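Local coordinates for protein vibralactone Cyclase (Boreostereum vibrans, PDB 6KD0) that probably catalyses the cyclization that forms the fused bicyclic beta-lactone of vibralactone, using an alpha/beta-hydrolase fold, at residues 303-307 against 325-329; 205-209 against 311-315; 97-103 against 170-176; 32-38 against 240-244. All blocks are in the same frame, centred on the assembly; numbering follows the deposited sequence.

Contact 1. Residues 303-307 against 325-329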
loop_
_atom_site.group_PDB
_atom_site.type_symbol
_atom_site.label_atom_id
_atom_site.label_comp_id
_atom_site.label_asym_id
_atom_site.label_seq_id
_atom_site.Cartn_x
_atom_site.Cartn_y
_atom_site.Cartn_z
ATOM N N MET A 303 0.577 4.789 -14.320
ATOM C CA MET A 303 1.426 5.479 -13.366
ATOM C C MET A 303 0.822 6.856 -13.132
ATOM O O MET A 303 0.305 7.473 -14.067
ATOM C CB MET A 303 2.850 5.586 -13.921
ATOM C CG MET A 303 3.701 6.731 -13.407
ATOM S SD MET A 303 4.274 6.418 -11.735
ATOM C CE MET A 303 5.037 4.809 -11.948
ATOM N N THR A 304 0.839 7.311 -11.883
ATOM C CA THR A 304 0.458 8.674 -11.531
ATOM C C THR A 304 1.537 9.235 -10.633
ATOM O O THR A 304 1.838 8.633 -9.597
ATOM C CB THR A 304 -0.882 8.735 -10.800
ATOM O OG1 THR A 304 -1.891 8.116 -11.600
ATOM C CG2 THR A 304 -1.244 10.186 -10.549
ATOM N N MET A 305 2.098 10.383 -11.012
ATOM C CA MET A 305 3.157 11.036 -10.252
ATOM C C MET A 305 2.639 12.320 -9.603
ATOM O O MET A 305 2.004 13.151 -10.269
ATOM C CB MET A 305 4.360 11.334 -11.158
ATOM C CG MET A 305 5.424 12.214 -10.505
ATOM S SD MET A 305 6.280 11.434 -9.094
ATOM C CE MET A 305 7.160 10.086 -9.912
ATOM N N TYR A 306 2.903 12.487 -8.305
ATOM C CA TYR A 306 2.612 13.722 -7.582
ATOM C C TYR A 306 3.915 14.459 -7.309
ATOM O O TYR A 306 4.598 14.184 -6.309
ATOM C CB TYR A 306 1.858 13.434 -6.279
ATOM C CG TYR A 306 0.392 13.185 -6.525
ATOM C CD1 TYR A 306 -0.041 12.016 -7.135
ATOM C CD2 TYR A 306 -0.559 14.145 -6.186
ATOM C CE1 TYR A 306 -1.379 11.802 -7.383
ATOM C CE2 TYR A 306 -1.907 13.934 -6.428
ATOM C CZ TYR A 306 -2.307 12.762 -7.020
ATOM O OH TYR A 306 -3.644 12.543 -7.274
ATOM N N PRO A 307 4.317 15.396 -8.171
ATOM C CA PRO A 307 5.587 16.095 -7.950
ATOM C C PRO A 307 5.525 17.021 -6.745
ATOM O O PRO A 307 4.468 17.533 -6.372
ATOM C CB PRO A 307 5.806 16.888 -9.246
ATOM C CG PRO A 307 4.537 16.837 -10.004
ATOM C CD PRO A 307 3.669 15.753 -9.446
ATOM N N LYS A 325 -7.129 15.046 -3.534
ATOM C CA LYS A 325 -7.082 14.586 -4.919
ATOM C C LYS A 325 -6.339 13.261 -5.012
ATOM O O LYS A 325 -6.733 12.370 -5.776
ATOM C CB LYS A 325 -6.434 15.645 -5.808
ATOM C CG LYS A 325 -6.538 15.327 -7.286
ATOM C CD LYS A 325 -6.100 16.501 -8.154
ATOM C CE LYS A 325 -5.985 16.104 -9.630
ATOM N NZ LYS A 325 -4.578 16.238 -10.123
ATOM N N PHE A 326 -5.265 13.121 -4.233
ATOM C CA PHE A 326 -4.551 11.848 -4.156
ATOM C C PHE A 326 -5.486 10.711 -3.739
ATOM O O PHE A 326 -5.477 9.626 -4.335
ATOM C CB PHE A 326 -3.369 11.979 -3.183
ATOM C CG PHE A 326 -2.386 10.818 -3.240
ATOM C CD1 PHE A 326 -2.665 9.610 -2.609
ATOM C CD2 PHE A 326 -1.181 10.950 -3.915
ATOM C CE1 PHE A 326 -1.750 8.536 -2.665
ATOM C CE2 PHE A 326 -0.265 9.894 -3.972
ATOM C CZ PHE A 326 -0.554 8.694 -3.346
ATOM N N GLN A 327 -6.313 10.938 -2.718
ATOM C CA GLN A 327 -7.230 9.865 -2.319
ATOM C C GLN A 327 -8.290 9.610 -3.390
ATOM O O GLN A 327 -8.646 8.449 -3.659
ATOM C CB GLN A 327 -7.887 10.155 -0.974
ATOM C CG GLN A 327 -8.732 8.983 -0.465
ATOM C CD GLN A 327 -7.913 7.723 -0.173
ATOM O OE1 GLN A 327 -6.682 7.765 -0.076
ATOM N NE2 GLN A 327 -8.598 6.604 -0.012
ATOM N N GLU A 328 -8.780 10.676 -4.035
ATOM C CA GLU A 328 -9.759 10.519 -5.110
ATOM C C GLU A 328 -9.180 9.723 -6.271
ATOM O O GLU A 328 -9.862 8.876 -6.854
ATOM C CB GLU A 328 -10.239 11.886 -5.600
ATOM C CG GLU A 328 -11.128 12.635 -4.614
ATOM C CD GLU A 328 -11.296 14.109 -4.993
ATOM O OE1 GLU A 328 -10.939 14.472 -6.139
ATOM O OE2 GLU A 328 -11.776 14.901 -4.148
ATOM N N GLU A 329 -7.919 9.981 -6.619
ATOM C CA GLU A 329 -7.280 9.240 -7.700
ATOM C C GLU A 329 -6.946 7.806 -7.290
ATOM O O GLU A 329 -6.947 6.908 -8.143
ATOM C CB GLU A 329 -6.030 9.973 -8.171
ATOM C CG GLU A 329 -5.339 9.274 -9.346
ATOM C CD GLU A 329 -4.545 10.231 -10.218
ATOM O OE1 GLU A 329 -4.233 9.859 -11.377
ATOM O OE2 GLU A 329 -4.226 11.348 -9.739
#
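Glu329 meets Thr304 and Tyr306 with the two oxygens of one carboxylate, joining the last strand of the alpha/beta-hydrolase sheet, 301-307, to the C-terminal helix 321-338. Thr304 OG1 donates to Glu329 OE1 over 2.9 Å, reaching it from above the carboxylate plane, while the CG2 methyl of Thr304 packs against the same group. The other oxygen, Glu329 OE2, accepts a weak hydrogen bond from Tyr306 OH at 2.8 Å. Gripped at both oxygens, once weakly, the carboxylate probably has little freedom to rotate. Glu329 spans the gap because CG lies anti to the backbone N (chi1 -178°) and the chain beyond stays extended.

The phenol ring is placed by Phe326, one helical turn before Glu329. Phe326 directs an edge at the face of Tyr306, with the centroids 4.8 Å apart and the planes at 55°, and its CD2 sits over the middle of the tyrosine ring. Farther out, Lys325 borders the phenol oxygen with its aliphatic chain.

Segments 303-307 and 325-329 run almost antiparallel, their axes 11.0 Å apart, leaving room for a layer of side chains. Phe326 also meets the ring of His314, and backbone hydrogen bonds tie Thr304 and Tyr306 to strand 273-278. Within the helix, Glu329 N donates to Lys325 O at 2.8 Å, the regular i to i-4 bond.

Contact 2. Residues 205-209 against 311-315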
loop_
_atom_site.group_PDB
_atom_site.type_symbol
_atom_site.label_atom_id
_atom_site.label_comp_id
_atom_site.label_asym_id
_atom_site.label_seq_id
_atom_site.Cartn_x
_atom_site.Cartn_y
_atom_site.Cartn_z
ATOM N N LEU A 205 -3.144 -2.230 -6.917
ATOM C CA LEU A 205 -2.845 -0.816 -6.737
ATOM C C LEU A 205 -1.788 -0.693 -5.657
ATOM O O LEU A 205 -1.924 -1.307 -4.595
ATOM C CB LEU A 205 -4.093 -0.025 -6.329
ATOM C CG LEU A 205 -3.928 1.500 -6.251
ATOM C CD1 LEU A 205 -5.233 2.179 -6.642
ATOM C CD2 LEU A 205 -3.496 1.962 -4.860
ATOM N N VAL A 206 -0.747 0.102 -5.909
ATOM C CA VAL A 206 0.215 0.374 -4.845
ATOM C C VAL A 206 0.540 1.860 -4.809
ATOM O O VAL A 206 0.488 2.567 -5.824
ATOM C CB VAL A 206 1.512 -0.471 -4.967
ATOM C CG1 VAL A 206 1.192 -1.956 -4.881
ATOM C CG2 VAL A 206 2.238 -0.153 -6.248
ATOM N N GLN A 207 0.876 2.337 -3.617
ATOM C CA GLN A 207 1.278 3.724 -3.426
ATOM C C GLN A 207 2.689 3.731 -2.862
ATOM O O GLN A 207 2.920 3.191 -1.776
ATOM C CB GLN A 207 0.318 4.458 -2.483
ATOM C CG GLN A 207 -1.163 4.306 -2.833
ATOM C CD GLN A 207 -2.089 4.737 -1.701
ATOM O OE1 GLN A 207 -1.837 4.438 -0.532
ATOM N NE2 GLN A 207 -3.180 5.424 -2.043
ATOM N N TYR A 208 3.620 4.348 -3.599
ATOM C CA TYR A 208 5.003 4.631 -3.208
ATOM C C TYR A 208 5.645 3.526 -2.364
ATOM O O TYR A 208 6.120 3.810 -1.263
ATOM C CB TYR A 208 5.064 5.999 -2.482
ATOM C CG TYR A 208 3.955 6.327 -1.472
ATOM C CD1 TYR A 208 3.992 5.832 -0.177
ATOM C CD2 TYR A 208 2.879 7.160 -1.811
ATOM C CE1 TYR A 208 3.001 6.128 0.751
ATOM C CE2 TYR A 208 1.872 7.453 -0.886
ATOM C CZ TYR A 208 1.944 6.940 0.393
ATOM O OH TYR A 208 0.967 7.202 1.343
ATOM N N PRO A 209 5.712 2.279 -2.846
ATOM C CA PRO A 209 6.299 1.165 -2.033
ATOM C C PRO A 209 7.814 1.128 -2.116
ATOM O O PRO A 209 8.394 1.510 -3.143
ATOM C CB PRO A 209 5.708 -0.093 -2.696
ATOM C CG PRO A 209 5.593 0.324 -4.161
ATOM C CD PRO A 209 5.104 1.770 -4.095
ATOM N N HIS A 311 6.586 11.438 0.691
ATOM C CA HIS A 311 6.048 10.124 1.029
ATOM C C HIS A 311 4.914 10.221 2.043
ATOM O O HIS A 311 5.097 10.735 3.152
ATOM C CB HIS A 311 7.194 9.286 1.590
ATOM C CG HIS A 311 6.916 7.818 1.679
ATOM N ND1 HIS A 311 7.214 6.944 0.656
ATOM C CD2 HIS A 311 6.445 7.063 2.697
ATOM C CE1 HIS A 311 6.925 5.712 1.035
ATOM N NE2 HIS A 311 6.454 5.758 2.268
ATOM N N ALA A 312 3.738 9.733 1.653
ATOM C CA ALA A 312 2.575 9.638 2.535
ATOM C C ALA A 312 2.047 10.992 2.979
ATOM O O ALA A 312 1.448 11.089 4.060
ATOM C CB ALA A 312 2.877 8.805 3.784
ATOM N N PHE A 313 2.276 12.044 2.181
ATOM C CA PHE A 313 1.773 13.366 2.545
ATOM C C PHE A 313 0.256 13.376 2.659
ATOM O O PHE A 313 -0.296 14.190 3.404
ATOM C CB PHE A 313 2.217 14.410 1.527
ATOM C CG PHE A 313 1.301 14.498 0.340
ATOM C CD1 PHE A 313 1.403 13.583 -0.697
ATOM C CD2 PHE A 313 0.320 15.477 0.278
ATOM C CE1 PHE A 313 0.543 13.656 -1.791
ATOM C CE2 PHE A 313 -0.540 15.546 -0.802
ATOM C CZ PHE A 313 -0.428 14.636 -1.834
ATOM N N HIS A 314 -0.442 12.491 1.925
ATOM C CA HIS A 314 -1.899 12.491 1.988
ATOM C C HIS A 314 -2.439 11.870 3.267
ATOM O O HIS A 314 -3.597 12.111 3.604
ATOM C CB HIS A 314 -2.497 11.810 0.744
ATOM C CG HIS A 314 -2.608 10.318 0.825
ATOM N ND1 HIS A 314 -1.511 9.483 0.803
ATOM C CD2 HIS A 314 -3.693 9.509 0.862
ATOM C CE1 HIS A 314 -1.916 8.228 0.853
ATOM N NE2 HIS A 314 -3.235 8.215 0.891
ATOM N N MET A 315 -1.636 11.093 3.995
ATOM C CA MET A 315 -2.060 10.537 5.276
ATOM C C MET A 315 -1.820 11.500 6.418
ATOM O O MET A 315 -2.533 11.462 7.428
ATOM C CB MET A 315 -1.311 9.237 5.579
ATOM C CG MET A 315 -1.551 8.126 4.569
ATOM S SD MET A 315 -3.264 7.573 4.494
ATOM C CE MET A 315 -3.405 6.755 6.086
HETATM O O HOH W 1 -4.888 5.846 0.706
#
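A probable Ser-His-Asp triad supplies the histidine of this contact: His311 bonds through NE2 to Ser177 OG and through ND1 to Asp281 OD2, as in catalytic alpha/beta hydrolases. Tyr208, just past the end of strand 203-207, turns the edge of its ring to the face of the imidazole in a T-shaped pair, centroids 4.4 Å apart and planes at 60°. Its CD1 comes closest, 3.2 Å from His311 CE1 and displaced toward the rim of the imidazole. The backbone carbonyl contributes as well, Tyr208 O lying 3.1 Å from His311 CE1.

The tyrosine ring is itself enclosed. Gln207 CB packs over one face and the backbone N of Ala312, the N-cap residue of helix 313-316, over the opposite one. At the far end Tyr208 OH lies 3.2 Å from Ala312 CA and approaches the imidazole of His314 at its edge, 3.1 Å from CE1. His314 folds back to this position with CG between its backbone N and carbonyl carbon (chi1 85°).

A water links Gln207 NE2 with His314 NE2, 2.9 Å from the latter atom, while Gln207 OE1 accepts from Gln176 NE2. The contact lies at the C-terminal end of strand 203-207, flanked in the sheet by strands 171-176 and 273-278, with Phe326 of helix 321-338 packed against Tyr208 and His314.

Contact 3. Residues 97-103 against 170-176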
loop_
_atom_site.group_PDB
_atom_site.type_symbol
_atom_site.label_atom_id
_atom_site.label_comp_id
_atom_site.label_asym_id
_atom_site.label_seq_id
_atom_site.Cartn_x
_atom_site.Cartn_y
_atom_site.Cartn_z
ATOM N N LEU A 97 -14.068 -7.933 -4.427
ATOM C CA LEU A 97 -13.239 -8.109 -3.235
ATOM C C LEU A 97 -12.013 -7.209 -3.335
ATOM O O LEU A 97 -11.243 -7.325 -4.291
ATOM C CB LEU A 97 -12.793 -9.572 -3.118
ATOM C CG LEU A 97 -12.615 -10.242 -1.755
ATOM C CD1 LEU A 97 -11.557 -11.349 -1.795
ATOM C CD2 LEU A 97 -12.333 -9.260 -0.664
ATOM N N LEU A 98 -11.828 -6.326 -2.357
ATOM C CA LEU A 98 -10.638 -5.488 -2.253
ATOM C C LEU A 98 -9.848 -5.892 -1.013
ATOM O O LEU A 98 -10.381 -5.854 0.099
ATOM C CB LEU A 98 -11.017 -4.009 -2.162
ATOM C CG LEU A 98 -9.857 -3.051 -1.861
ATOM C CD1 LEU A 98 -8.906 -2.932 -3.052
ATOM C CD2 LEU A 98 -10.387 -1.680 -1.445
ATOM N N TYR A 99 -8.581 -6.254 -1.190
ATOM C CA TYR A 99 -7.727 -6.677 -0.077
ATOM C C TYR A 99 -6.661 -5.603 0.113
ATOM O O TYR A 99 -5.832 -5.397 -0.776
ATOM C CB TYR A 99 -7.107 -8.040 -0.373
ATOM C CG TYR A 99 -6.282 -8.617 0.744
ATOM C CD1 TYR A 99 -6.899 -9.328 1.769
ATOM C CD2 TYR A 99 -4.894 -8.504 0.749
ATOM C CE1 TYR A 99 -6.179 -9.883 2.796
ATOM C CE2 TYR A 99 -4.150 -9.058 1.790
ATOM C CZ TYR A 99 -4.812 -9.758 2.804
ATOM O OH TYR A 99 -4.115 -10.340 3.834
ATOM N N TRP A 100 -6.687 -4.926 1.260
ATOM C CA TRP A 100 -5.911 -3.713 1.494
ATOM C C TRP A 100 -4.817 -3.976 2.521
ATOM O O TRP A 100 -5.086 -4.548 3.591
ATOM C CB TRP A 100 -6.829 -2.571 1.962
ATOM C CG TRP A 100 -6.051 -1.389 2.397
ATOM C CD1 TRP A 100 -5.540 -1.157 3.652
ATOM C CD2 TRP A 100 -5.606 -0.303 1.574
ATOM N NE1 TRP A 100 -4.833 0.022 3.658
ATOM C CE2 TRP A 100 -4.864 0.569 2.400
ATOM C CE3 TRP A 100 -5.787 0.034 0.226
ATOM C CZ2 TRP A 100 -4.297 1.751 1.920
ATOM C CZ3 TRP A 100 -5.212 1.210 -0.249
ATOM C CH2 TRP A 100 -4.475 2.049 0.601
ATOM N N VAL A 101 -3.587 -3.555 2.206
ATOM C CA VAL A 101 -2.427 -3.758 3.076
ATOM C C VAL A 101 -1.897 -2.401 3.531
ATOM O O VAL A 101 -1.331 -1.630 2.733
ATOM C CB VAL A 101 -1.323 -4.560 2.382
ATOM C CG1 VAL A 101 -0.306 -5.056 3.429
ATOM C CG2 VAL A 101 -1.933 -5.705 1.606
ATOM N N HIS A 102 -1.986 -2.158 4.843
ATOM C CA HIS A 102 -1.662 -0.858 5.420
ATOM C C HIS A 102 -0.154 -0.585 5.437
ATOM O O HIS A 102 0.685 -1.485 5.298
ATOM C CB HIS A 102 -2.235 -0.765 6.848
ATOM C CG HIS A 102 -1.481 -1.581 7.850
ATOM N ND1 HIS A 102 -0.250 -1.204 8.343
ATOM C CD2 HIS A 102 -1.789 -2.751 8.462
ATOM C CE1 HIS A 102 0.182 -2.120 9.195
ATOM N NE2 HIS A 102 -0.736 -3.068 9.287
ATOM N N CYS A 103 0.179 0.680 5.673
ATOM C CA CYS A 103 1.544 1.180 5.656
ATOM C C CYS A 103 2.211 1.023 7.020
ATOM O O CYS A 103 1.632 0.500 7.987
ATOM C CB CYS A 103 1.564 2.649 5.256
ATOM S SG CYS A 103 1.103 3.749 6.643
ATOM N N GLY A 170 -14.299 -9.633 -9.165
ATOM C CA GLY A 170 -13.221 -8.676 -9.072
ATOM C C GLY A 170 -12.461 -8.965 -7.804
ATOM O O GLY A 170 -13.072 -9.225 -6.765
ATOM N N PHE A 171 -11.132 -8.922 -7.882
ATOM C CA PHE A 171 -10.275 -9.298 -6.763
ATOM C C PHE A 171 -9.017 -8.436 -6.895
ATOM O O PHE A 171 -8.086 -8.786 -7.617
ATOM C CB PHE A 171 -9.980 -10.795 -6.790
ATOM C CG PHE A 171 -9.289 -11.315 -5.560
ATOM C CD1 PHE A 171 -9.181 -10.547 -4.416
ATOM C CD2 PHE A 171 -8.748 -12.598 -5.556
ATOM C CE1 PHE A 171 -8.531 -11.051 -3.294
ATOM C CE2 PHE A 171 -8.106 -13.099 -4.447
ATOM C CZ PHE A 171 -7.998 -12.325 -3.314
ATOM N N VAL A 172 -9.025 -7.292 -6.214
ATOM C CA VAL A 172 -7.976 -6.285 -6.331
ATOM C C VAL A 172 -7.166 -6.264 -5.043
ATOM O O VAL A 172 -7.732 -6.154 -3.948
ATOM C CB VAL A 172 -8.571 -4.893 -6.628
ATOM C CG1 VAL A 172 -7.480 -3.821 -6.562
ATOM C CG2 VAL A 172 -9.237 -4.895 -7.994
ATOM N N ILE A 173 -5.845 -6.341 -5.163
ATOM C CA ILE A 173 -4.986 -6.170 -3.993
ATOM C C ILE A 173 -4.375 -4.782 -4.051
ATOM O O ILE A 173 -3.992 -4.288 -5.122
ATOM C CB ILE A 173 -3.904 -7.261 -3.898
ATOM C CG1 ILE A 173 -3.166 -7.144 -2.565
ATOM C CG2 ILE A 173 -2.922 -7.168 -5.078
ATOM C CD1 ILE A 173 -2.342 -8.340 -2.244
ATOM N N ALA A 174 -4.340 -4.118 -2.907
ATOM C CA ALA A 174 -3.894 -2.741 -2.858
ATOM C C ALA A 174 -3.074 -2.575 -1.595
ATOM O O ALA A 174 -3.363 -3.213 -0.587
ATOM C CB ALA A 174 -5.088 -1.770 -2.879
ATOM N N GLY A 175 -2.035 -1.755 -1.655
ATOM C CA GLY A 175 -1.221 -1.536 -0.472
ATOM C C GLY A 175 -0.521 -0.196 -0.513
ATOM O O GLY A 175 -0.223 0.346 -1.584
ATOM N N GLN A 176 -0.238 0.319 0.678
ATOM C CA GLN A 176 0.372 1.631 0.865
ATOM C C GLN A 176 1.757 1.478 1.486
ATOM O O GLN A 176 1.892 0.872 2.551
ATOM C CB GLN A 176 -0.521 2.489 1.759
ATOM C CG GLN A 176 -0.021 3.881 2.003
ATOM C CD GLN A 176 -0.986 4.640 2.881
ATOM O OE1 GLN A 176 -0.747 4.806 4.075
ATOM N NE2 GLN A 176 -2.106 5.063 2.306
HETATM O O HOH W 2 -1.900 2.645 5.367
#
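Trp100 lays its six-membered ring beside the methyl group of Ala174, CE3 to CB 3.7 Å, and extends on to Gln176, whose side-chain nitrogen lies at the indole edge. Trp100 and Ala174 are paired on adjacent parallel strands, 97-101 and 171-176, at the centre of the alpha/beta-hydrolase sheet. Strand 171-176 runs into the probable nucleophile elbow, a GxSxG turn that begins at Gly175 and carries Ser177.

Six backbone hydrogen bonds alternate between the strands from Leu97 N–Gly170 O to Gln176 N–Val101 O. Tyr99 occupies the middle of this ladder: its N donates to Val172 O at 2.9 Å, nearly straight at 172°, and its O accepts from Ala174 N. The axes of strands 97-101 and 171-176 run at 19° to each other.

On the face bearing Trp100, Leu98 CD1 touches both Val172 CG1 and the methyl of Ala174, under helix 321-338. The other face carries the pairs Leu97–Phe171 and Tyr99–Ile173. Leu97 CD1 packs 3.4 Å from Phe171 CE1, the two side chains pointing the same way, and Tyr99 CD2 rests 3.9 Å from Ile173 CD1; helix 144-158 lies over Tyr99 and Phe171.

At the end of strand 171-176, Gln176 reaches Cys103 with an extended chain, CG anti to the backbone N (chi1 -179°). Its NE2 is taken by Gln207 OE1, and a water that accepts from Cys103 N donates to Gln176 OE1 at 2.8 Å.

Contact 4. Residues 32-38 against 240-244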
loop_
_atom_site.group_PDB
_atom_site.type_symbol
_atom_site.label_atom_id
_atom_site.label_comp_id
_atom_site.label_asym_id
_atom_site.label_seq_id
_atom_site.Cartn_x
_atom_site.Cartn_y
_atom_site.Cartn_z
ATOM N N PHE A 32 16.438 11.762 16.165
ATOM C CA PHE A 32 15.902 10.533 15.576
ATOM C C PHE A 32 14.978 9.867 16.594
ATOM O O PHE A 32 15.438 9.139 17.488
ATOM C CB PHE A 32 17.010 9.584 15.122
ATOM C CG PHE A 32 16.532 8.505 14.192
ATOM C CD1 PHE A 32 15.973 7.341 14.694
ATOM C CD2 PHE A 32 16.627 8.660 12.813
ATOM C CE1 PHE A 32 15.524 6.341 13.841
ATOM C CE2 PHE A 32 16.181 7.662 11.949
ATOM C CZ PHE A 32 15.626 6.500 12.469
ATOM N N PRO A 33 13.670 10.084 16.485
ATOM C CA PRO A 33 12.725 9.501 17.436
ATOM C C PRO A 33 12.811 7.985 17.440
ATOM O O PRO A 33 12.950 7.364 16.375
ATOM C CB PRO A 33 11.358 9.970 16.913
ATOM C CG PRO A 33 11.653 11.155 16.073
ATOM C CD PRO A 33 13.011 10.953 15.491
ATOM N N PRO A 34 12.723 7.361 18.613
ATOM C CA PRO A 34 12.777 5.896 18.699
ATOM C C PRO A 34 11.470 5.275 18.218
ATOM O O PRO A 34 10.461 5.958 18.039
ATOM C CB PRO A 34 12.992 5.634 20.193
ATOM C CG PRO A 34 12.354 6.826 20.871
ATOM C CD PRO A 34 12.490 7.995 19.925
ATOM N N LEU A 35 11.508 3.952 18.011
ATOM C CA LEU A 35 10.357 3.254 17.440
ATOM C C LEU A 35 9.085 3.488 18.249
ATOM O O LEU A 35 8.005 3.717 17.678
ATOM C CB LEU A 35 10.640 1.751 17.335
ATOM C CG LEU A 35 9.519 0.948 16.673
ATOM C CD1 LEU A 35 9.073 1.563 15.339
ATOM C CD2 LEU A 35 9.975 -0.468 16.477
ATOM N N GLU A 36 9.186 3.449 19.582
ATOM C CA GLU A 36 7.987 3.625 20.401
ATOM C C GLU A 36 7.372 5.000 20.197
ATOM O O GLU A 36 6.145 5.127 20.176
ATOM C CB GLU A 36 8.286 3.393 21.879
ATOM C CG GLU A 36 9.224 4.399 22.506
ATOM C CD GLU A 36 10.673 3.926 22.515
ATOM O OE1 GLU A 36 11.451 4.468 23.341
ATOM O OE2 GLU A 36 11.032 3.032 21.695
ATOM N N ALA A 37 8.200 6.027 19.976
ATOM C CA ALA A 37 7.663 7.360 19.719
ATOM C C ALA A 37 6.998 7.439 18.350
ATOM O O ALA A 37 6.004 8.155 18.183
ATOM C CB ALA A 37 8.762 8.414 19.845
ATOM N N ARG A 38 7.508 6.700 17.362
ATOM C CA ARG A 38 6.872 6.701 16.043
ATOM C C ARG A 38 5.526 5.972 16.069
ATOM O O ARG A 38 4.529 6.452 15.501
ATOM C CB ARG A 38 7.831 6.064 15.030
ATOM C CG ARG A 38 9.089 6.894 14.788
ATOM C CD ARG A 38 10.239 6.068 14.199
ATOM N NE ARG A 38 11.465 6.857 14.061
ATOM C CZ ARG A 38 11.735 7.676 13.043
ATOM N NH1 ARG A 38 10.872 7.826 12.041
ATOM N NH2 ARG A 38 12.884 8.344 13.027
ATOM N N LYS A 240 18.193 8.011 5.731
ATOM C CA LYS A 240 18.532 7.400 7.007
ATOM C C LYS A 240 17.387 6.538 7.537
ATOM O O LYS A 240 17.617 5.431 8.038
ATOM C CB LYS A 240 18.898 8.502 8.006
ATOM C CG LYS A 240 19.291 8.011 9.385
ATOM C CD LYS A 240 19.679 9.186 10.275
ATOM C CE LYS A 240 20.108 8.700 11.653
ATOM N NZ LYS A 240 20.554 9.813 12.541
ATOM N N GLU A 241 16.149 7.035 7.429
ATOM C CA GLU A 241 14.983 6.303 7.922
ATOM C C GLU A 241 14.718 5.063 7.076
ATOM O O GLU A 241 14.345 4.004 7.601
ATOM C CB GLU A 241 13.759 7.225 7.935
ATOM C CG GLU A 241 13.755 8.247 9.070
ATOM C CD GLU A 241 12.587 9.222 8.986
ATOM O OE1 GLU A 241 11.912 9.449 10.013
ATOM O OE2 GLU A 241 12.342 9.761 7.892
ATOM N N VAL A 242 14.894 5.185 5.755
ATOM C CA VAL A 242 14.741 4.034 4.868
ATOM C C VAL A 242 15.685 2.911 5.298
ATOM O O VAL A 242 15.277 1.746 5.475
ATOM C CB VAL A 242 14.974 4.463 3.408
ATOM C CG1 VAL A 242 15.144 3.239 2.504
ATOM C CG2 VAL A 242 13.795 5.329 2.931
ATOM N N TYR A 243 16.965 3.252 5.478
ATOM C CA TYR A 243 17.946 2.252 5.903
ATOM C C TYR A 243 17.599 1.678 7.276
ATOM O O TYR A 243 17.796 0.480 7.533
ATOM C CB TYR A 243 19.352 2.870 5.915
ATOM C CG TYR A 243 20.028 2.862 4.563
ATOM C CD1 TYR A 243 19.422 3.454 3.464
ATOM C CD2 TYR A 243 21.265 2.249 4.383
ATOM C CE1 TYR A 243 20.030 3.449 2.210
ATOM C CE2 TYR A 243 21.886 2.236 3.144
ATOM C CZ TYR A 243 21.265 2.841 2.062
ATOM O OH TYR A 243 21.865 2.832 0.821
ATOM N N TRP A 244 17.073 2.515 8.175
ATOM C CA TRP A 244 16.728 2.012 9.504
ATOM C C TRP A 244 15.575 1.008 9.433
ATOM O O TRP A 244 15.606 -0.028 10.106
ATOM C CB TRP A 244 16.407 3.190 10.431
ATOM C CG TRP A 244 16.090 2.837 11.860
ATOM C CD1 TRP A 244 16.945 2.329 12.802
ATOM C CD2 TRP A 244 14.836 3.026 12.519
ATOM N NE1 TRP A 244 16.285 2.174 14.004
ATOM C CE2 TRP A 244 14.990 2.594 13.853
ATOM C CE3 TRP A 244 13.588 3.504 12.102
ATOM C CZ2 TRP A 244 13.948 2.639 14.777
ATOM C CZ3 TRP A 244 12.560 3.551 13.022
ATOM C CH2 TRP A 244 12.746 3.119 14.345
#
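Aromatic packing joins the turn before helix 35-54 to helix 239-249. Phe32 stands its edge on the face of Trp244 in a T-shaped pair with the planes at 82°, and its CZ comes 3.6 Å from Trp244 CD2. With CG anti to the backbone N (chi1 -164°), the phenyl ring is directed to the indole.

Aliphatic contacts surround this pair. Leu35 CB meets the indole at its edge, 3.9 Å from Trp244 CH2, and Arg38 CD lies 3.6 Å from Trp244 CZ3. The extended chain of Lys240 crosses Phe32 obliquely, with CE 3.7 Å from Phe32 CD2.

The ionic part is a salt bridge. Arg38 NH1 donates to Glu241 OE1 over 2.8 Å at 165°, in the guanidinium plane, and NH2 adds a weak bond to the same oxygen. Arg38 NE donates to Pro33 O at 2.8 Å; together with the salt bridge this probably holds the guanidinium, whose NH2 lies over the centre of the Phe32 ring. The second oxygen, Glu241 OE2, accepts from Ser238 N.

Arg38 thus ties the turn before its own helix, through Pro33 O, to helix 239-249. Since Arg38 and Glu241 each have a second hydrogen-bond partner, the ion pair is probably fixed in orientation.

Contacts 1, 2 and 3 share the central sheet, whereas contact 4 is a surface junction between the start of helix 35-54, with its preceding turn, and helix 239-249, its centre about 18 Å from that of contact 2 and about 26 Å from those of contacts 1 and 3. Contact 2 touches contact 1 through helix 321-338 and contact 3 through the neighbouring strands 171-176 and 203-207. Contacts 1 and 3 are about 17 Å apart between centres. Along the chain, contact 3 is nested inside the loop closed by contact 4, while contacts 1 and 2 interleave. Contacts 2 and 3 together bring His311 close to the strand that leads into the probable nucleophile elbow.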